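Local atomic coordinates of papain-like protease (PDB entry 4RNA), a protein that probably cleaves the viral polyprotein of MERS coronavirus as a papain-like cysteine protease that carries a structural zinc site. Residues H137-M140 with K141-G145. Numbering follows the deposited sequence.
Sequences HAFM and KHKGG
The backbone carbonyls of H137, A138, F139 and M140 accept hydrogen bonds from the amides of K141, H142, K143 and G144, forming the last turns of helix 133-143, with H142 N 2.8 Å from A138 O. Of the side chains, F139 and K143 run alongside each other in the same direction, and the lysine's CE lies 3.6 Å from CZ of the ring. With the CG of F139 anti to the backbone N (chi1 -166°), its ring atoms CD1 and CE1 each lie 4.2 Å from CD2 of H142. F150 of helix 148-158 stacks on F139 and also meets the H142 ring, while S147 and D123 bond the two nitrogens of H142, fixing the imidazole's rotation. The helix ends in a Schellman motif: G145, at positive phi (98°), donates its N to H142 O at 2.9 Å, ending the helix a few residues before helix 148-158 begins. On another side of the helix, K141 bends at chi2 and chi3 past the H137 imidazole, its CE 4.0 Å from CE1, and its ammonium forms a salt bridge with D149. M140 folds back so that its methyl CE sits 3.9 Å from CG of K143.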
loop_
_atom_site.group_PDB
_atom_site.type_symbol
_atom_site.label_atom_id
_atom_site.label_comp_id
_atom_site.label_asym_id
_atom_site.label_seq_id
_atom_site.Cartn_x
_atom_site.Cartn_y
_atom_site.Cartn_z
ATOM N N HIS A 137 1.449 16.799 11.421
ATOM C CA HIS A 137 2.164 18.036 11.230
ATOM C C HIS A 137 1.921 18.455 9.798
ATOM O O HIS A 137 1.596 19.612 9.515
ATOM C CB HIS A 137 3.649 17.870 11.594
ATOM C CG HIS A 137 4.457 19.109 11.368
ATOM N ND1 HIS A 137 5.081 19.361 10.202
ATOM C CD2 HIS A 137 4.690 20.214 12.184
ATOM C CE1 HIS A 137 5.711 20.556 10.271
ATOM N NE2 HIS A 137 5.470 21.078 11.481
ATOM N N ALA A 138 1.989 17.518 8.861
ATOM C CA ALA A 138 1.764 17.950 7.437
ATOM C C ALA A 138 0.321 18.441 7.154
ATOM O O ALA A 138 0.087 19.241 6.166
ATOM C CB ALA A 138 2.084 16.789 6.469
ATOM N N PHE A 139 -0.635 17.787 7.803
ATOM C CA PHE A 139 -2.060 18.093 7.731
ATOM C C PHE A 139 -2.263 19.558 8.189
ATOM O O PHE A 139 -2.906 20.333 7.487
ATOM C CB PHE A 139 -2.873 17.205 8.677
ATOM C CG PHE A 139 -4.354 17.246 8.404
ATOM C CD1 PHE A 139 -4.833 17.426 7.084
ATOM C CD2 PHE A 139 -5.263 17.094 9.435
ATOM C CE1 PHE A 139 -6.225 17.464 6.838
ATOM C CE2 PHE A 139 -6.653 17.100 9.189
ATOM C CZ PHE A 139 -7.127 17.279 7.911
ATOM N N MET A 140 -1.720 19.915 9.366
ATOM C CA MET A 140 -1.697 21.362 9.808
ATOM C C MET A 140 -1.091 22.349 8.802
ATOM O O MET A 140 -1.688 23.412 8.547
ATOM C CB MET A 140 -1.049 21.510 11.178
ATOM C CG MET A 140 -1.743 20.622 12.204
ATOM S SD MET A 140 -3.512 21.055 12.426
ATOM C CE MET A 140 -4.510 20.084 11.288
ATOM N N LYS A 141 0.051 21.991 8.196
ATOM C CA LYS A 141 0.682 22.846 7.190
ATOM C C LYS A 141 -0.253 22.970 6.003
ATOM O O LYS A 141 -0.330 24.057 5.362
ATOM C CB LYS A 141 2.044 22.292 6.695
ATOM C CG LYS A 141 3.176 22.363 7.690
ATOM C CD LYS A 141 4.458 22.600 6.928
ATOM C CE LYS A 141 5.050 21.301 6.440
ATOM N NZ LYS A 141 6.184 21.566 5.494
ATOM N N HIS A 142 -0.901 21.839 5.635
ATOM C CA HIS A 142 -1.833 21.844 4.513
ATOM C C HIS A 142 -2.974 22.801 4.866
ATOM O O HIS A 142 -3.387 23.601 4.068
ATOM C CB HIS A 142 -2.361 20.394 4.216
ATOM C CG HIS A 142 -3.689 20.360 3.432
ATOM N ND1 HIS A 142 -3.769 20.648 2.108
ATOM C CD2 HIS A 142 -5.001 20.103 3.857
ATOM C CE1 HIS A 142 -5.049 20.577 1.704
ATOM N NE2 HIS A 142 -5.806 20.248 2.784
ATOM N N LYS A 143 -3.492 22.709 6.076
ATOM C CA LYS A 143 -4.641 23.591 6.468
ATOM C C LYS A 143 -4.211 25.057 6.383
ATOM O O LYS A 143 -5.007 25.921 6.053
ATOM C CB LYS A 143 -5.115 23.329 7.892
ATOM C CG LYS A 143 -5.856 22.014 8.156
ATOM C CD LYS A 143 -7.079 21.860 7.267
ATOM C CE LYS A 143 -8.027 20.806 7.832
ATOM N NZ LYS A 143 -9.266 20.762 7.012
ATOM N N GLY A 144 -2.950 25.317 6.731
ATOM C CA GLY A 144 -2.327 26.636 6.627
ATOM C C GLY A 144 -1.951 27.043 5.226
ATOM O O GLY A 144 -1.366 28.097 5.028
ATOM N N GLY A 145 -2.258 26.252 4.220
ATOM C CA GLY A 145 -1.933 26.713 2.839
ATOM C C GLY A 145 -0.649 26.186 2.236
ATOM O O GLY A 145 -0.258 26.596 1.143
#